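Cyanophycinase-like exopeptidase (actinobacterium SCGC AAA027-L06, PDB 6NQC) is probably a serine peptidase of family S51, related to the cyanophycinases and thought to cleave residues from the ends of peptides. Local coordinates at residues A[127-137]-A[174-182]. Numbering follows the deposited sequence.
Sequences LADTLINTPLW and STEGFGIIE
Thr175 OG1 is held by His125 ND1 and by a water that donates to Asp129 OD2 at 2.6 Å. A second water donates to Asp129 OD1 and to Glu176 O, 2.8 Å from each, and the Thr175 CG2 methyl touches Asp129 OD1 directly at 3.3 Å. No direct hydrogen bond joins 127-137 to 174-182, and most of the remaining contact is van der Waals packing. Ala128 CB packs against Glu176 O, and the Ile132 CD1 methyl lies across the Glu176 chain, 3.4 Å from CG. Phe178 inserts its ring between helix 124-131 and Trp137. Its CZ reaches Leu131 CB at 3.8 Å, while one face stacks offset on the six-membered ring of Trp137, centroids 4.5 Å apart and planes at 23°. Ile180 CG2 abuts the indole edge at CZ2. Thr134, N-cap of helix 135-145, accepts from Trp137 N and donates through OG1 to Leu131 O across the type II turn Leu131-Thr134. Leu131 and Trp137 also touch Phe119 of the main sheet, and strand 175-176 pairs with strand 163-164, all within the S51 family region. The fit therefore depends largely on the shape of the Phe178 pocket, while water carries the polar link at exposed Asp129.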
loop_
_atom_site.group_PDB
_atom_site.type_symbol
_atom_site.label_atom_id
_atom_site.label_comp_id
_atom_site.label_asym_id
_atom_site.label_seq_id
_atom_site.Cartn_x
_atom_site.Cartn_y
_atom_site.Cartn_z
ATOM N N LEU A 127 -0.602 11.859 0.216
ATOM C CA LEU A 127 0.256 10.841 0.794
ATOM C C LEU A 127 1.650 10.969 0.216
ATOM O O LEU A 127 2.639 11.070 0.954
ATOM C CB LEU A 127 -0.308 9.446 0.530
ATOM C CG LEU A 127 0.579 8.281 1.032
ATOM C CD1 LEU A 127 1.014 8.514 2.490
ATOM C CD2 LEU A 127 -0.133 6.952 0.890
ATOM N N ALA A 128 1.739 11.001 -1.122
ATOM C CA ALA A 128 3.019 11.095 -1.798
ATOM C C ALA A 128 3.762 12.382 -1.442
ATOM O O ALA A 128 4.945 12.351 -1.068
ATOM C CB ALA A 128 2.805 11.036 -3.311
ATOM N N ASP A 129 3.104 13.529 -1.605
ATOM C CA ASP A 129 3.774 14.805 -1.347
ATOM C C ASP A 129 4.233 14.929 0.106
ATOM O O ASP A 129 5.253 15.557 0.380
ATOM C CB ASP A 129 2.845 15.961 -1.683
ATOM C CG ASP A 129 2.630 16.152 -3.186
ATOM O OD1 ASP A 129 3.434 15.645 -3.997
ATOM O OD2 ASP A 129 1.627 16.787 -3.548
ATOM N N THR A 130 3.534 14.285 1.042
ATOM C CA THR A 130 3.852 14.451 2.451
ATOM C C THR A 130 5.018 13.580 2.885
ATOM O O THR A 130 5.825 14.032 3.704
ATOM C CB THR A 130 2.618 14.165 3.320
ATOM O OG1 THR A 130 1.604 15.152 3.061
ATOM C CG2 THR A 130 2.947 14.248 4.752
ATOM N N LEU A 131 5.163 12.365 2.339
ATOM C CA LEU A 131 6.232 11.479 2.777
ATOM C C LEU A 131 7.409 11.383 1.815
ATOM O O LEU A 131 8.457 10.832 2.202
ATOM C CB LEU A 131 5.711 10.061 3.019
ATOM C CG LEU A 131 4.594 9.977 4.070
ATOM C CD1 LEU A 131 4.154 8.535 4.294
ATOM C CD2 LEU A 131 4.993 10.663 5.369
ATOM N N ILE A 132 7.267 11.836 0.563
ATOM C CA ILE A 132 8.333 11.548 -0.405
ATOM C C ILE A 132 9.631 12.161 0.094
ATOM O O ILE A 132 9.660 13.318 0.537
ATOM C CB ILE A 132 7.961 12.073 -1.797
ATOM C CG1 ILE A 132 8.941 11.569 -2.836
ATOM C CG2 ILE A 132 7.902 13.601 -1.767
ATOM C CD1 ILE A 132 8.490 11.835 -4.299
ATOM N N ASN A 133 10.716 11.393 0.020
ATOM C CA ASN A 133 12.045 11.888 0.371
ATOM C C ASN A 133 12.097 12.443 1.789
ATOM O O ASN A 133 12.757 13.455 2.062
ATOM C CB ASN A 133 12.525 12.953 -0.617
ATOM C CG ASN A 133 12.547 12.458 -2.020
ATOM O OD1 ASN A 133 12.711 11.256 -2.264
ATOM N ND2 ASN A 133 12.385 13.359 -2.961
ATOM N N THR A 134 11.440 11.744 2.726
ATOM C CA THR A 134 11.512 12.142 4.112
ATOM C C THR A 134 12.300 11.096 4.894
ATOM O O THR A 134 12.410 9.934 4.480
ATOM C CB THR A 134 10.136 12.268 4.770
ATOM O OG1 THR A 134 9.490 10.986 4.684
ATOM C CG2 THR A 134 9.280 13.325 4.139
ATOM N N PRO A 135 12.791 11.448 6.075
ATOM C CA PRO A 135 13.455 10.429 6.891
ATOM C C PRO A 135 12.515 9.291 7.241
ATOM O O PRO A 135 12.940 8.138 7.287
ATOM C CB PRO A 135 13.925 11.216 8.126
ATOM C CG PRO A 135 13.316 12.546 8.058
ATOM C CD PRO A 135 12.903 12.812 6.653
ATOM N N LEU A 136 11.230 9.571 7.447
ATOM C CA LEU A 136 10.279 8.498 7.770
ATOM C C LEU A 136 10.157 7.508 6.614
ATOM O O LEU A 136 10.165 6.283 6.817
ATOM C CB LEU A 136 8.915 9.104 8.108
ATOM C CG LEU A 136 7.883 8.056 8.536
ATOM C CD1 LEU A 136 8.136 7.677 9.975
ATOM C CD2 LEU A 136 6.487 8.563 8.344
ATOM N N TRP A 137 10.046 8.014 5.396
ATOM C CA TRP A 137 9.976 7.116 4.247
ATOM C C TRP A 137 11.259 6.285 4.129
ATOM O O TRP A 137 11.211 5.092 3.850
ATOM C CB TRP A 137 9.724 7.907 2.941
ATOM C CG TRP A 137 10.029 7.000 1.828
ATOM C CD1 TRP A 137 11.117 7.027 1.009
ATOM C CD2 TRP A 137 9.279 5.837 1.471
ATOM N NE1 TRP A 137 11.096 5.936 0.171
ATOM C CE2 TRP A 137 9.971 5.202 0.417
ATOM C CE3 TRP A 137 8.109 5.257 1.953
ATOM C CZ2 TRP A 137 9.524 4.020 -0.162
ATOM C CZ3 TRP A 137 7.662 4.094 1.367
ATOM C CH2 TRP A 137 8.364 3.492 0.320
ATOM N N SER A 174 1.579 14.172 -13.567
ATOM C CA SER A 174 1.403 13.229 -12.469
ATOM C C SER A 174 2.214 13.673 -11.264
ATOM O O SER A 174 3.213 14.396 -11.389
ATOM C CB SER A 174 1.829 11.840 -12.922
ATOM O OG SER A 174 1.008 11.450 -14.025
ATOM N N THR A 175 1.757 13.268 -10.087
ATOM C CA THR A 175 2.553 13.398 -8.880
ATOM C C THR A 175 3.571 12.261 -8.786
ATOM O O THR A 175 3.273 11.109 -9.095
ATOM C CB THR A 175 1.623 13.386 -7.659
ATOM O OG1 THR A 175 0.714 14.486 -7.753
ATOM C CG2 THR A 175 2.430 13.476 -6.334
ATOM N N GLU A 176 4.784 12.599 -8.369
ATOM C CA GLU A 176 5.805 11.597 -8.111
ATOM C C GLU A 176 5.447 10.764 -6.879
ATOM O O GLU A 176 5.151 11.295 -5.811
ATOM C CB GLU A 176 7.152 12.295 -7.925
ATOM C CG GLU A 176 8.328 11.379 -7.674
ATOM C CD GLU A 176 9.677 12.129 -7.713
ATOM O OE1 GLU A 176 9.712 13.276 -8.221
ATOM O OE2 GLU A 176 10.693 11.564 -7.232
ATOM N N GLY A 177 5.444 9.446 -7.044
ATOM C CA GLY A 177 5.276 8.522 -5.952
ATOM C C GLY A 177 6.605 8.015 -5.425
ATOM O O GLY A 177 7.677 8.525 -5.747
ATOM N N PHE A 178 6.513 6.984 -4.596
ATOM C CA PHE A 178 7.690 6.468 -3.901
ATOM C C PHE A 178 8.526 5.577 -4.802
ATOM O O PHE A 178 9.719 5.427 -4.562
ATOM C CB PHE A 178 7.257 5.697 -2.658
ATOM C CG PHE A 178 6.382 6.481 -1.712
ATOM C CD1 PHE A 178 6.535 7.853 -1.563
ATOM C CD2 PHE A 178 5.402 5.845 -0.981
ATOM C CE1 PHE A 178 5.736 8.546 -0.681
ATOM C CE2 PHE A 178 4.583 6.538 -0.114
ATOM C CZ PHE A 178 4.756 7.853 0.076
ATOM N N GLY A 179 7.919 4.962 -5.828
ATOM C CA GLY A 179 8.650 4.258 -6.860
ATOM C C GLY A 179 9.281 2.938 -6.451
ATOM O O GLY A 179 10.305 2.568 -6.995
ATOM N N ILE A 180 8.674 2.202 -5.542
ATOM C CA ILE A 180 9.236 0.916 -5.170
ATOM C C ILE A 180 8.704 -0.272 -5.957
ATOM O O ILE A 180 9.314 -1.348 -5.912
ATOM C CB ILE A 180 9.023 0.665 -3.660
ATOM C CG1 ILE A 180 7.552 0.678 -3.331
ATOM C CG2 ILE A 180 9.845 1.687 -2.881
ATOM C CD1 ILE A 180 7.268 -0.028 -2.052
ATOM N N ILE A 181 7.553 -0.154 -6.606
ATOM C CA ILE A 181 7.232 -1.047 -7.708
ATOM C C ILE A 181 7.576 -0.255 -8.968
ATOM O O ILE A 181 6.894 0.715 -9.337
ATOM C CB ILE A 181 5.796 -1.536 -7.665
ATOM C CG1 ILE A 181 4.785 -0.406 -7.494
ATOM C CG2 ILE A 181 5.602 -2.470 -6.473
ATOM C CD1 ILE A 181 3.378 -0.880 -7.463
ATOM N N GLU A 182 8.684 -0.599 -9.599
ATOM C CA GLU A 182 9.212 0.282 -10.632
ATOM C C GLU A 182 8.425 0.186 -11.928
ATOM O O GLU A 182 8.343 1.176 -12.682
ATOM C CB GLU A 182 10.694 -0.029 -10.884
ATOM C CG GLU A 182 11.656 0.948 -10.186
ATOM C CD GLU A 182 13.128 0.522 -10.264
ATOM O OE1 GLU A 182 13.538 -0.062 -11.303
ATOM O OE2 GLU A 182 13.871 0.779 -9.279
HETATM O O HOH W 1 5.429 13.821 -4.562
HETATM O O HOH W 2 0.525 16.620 -5.927
#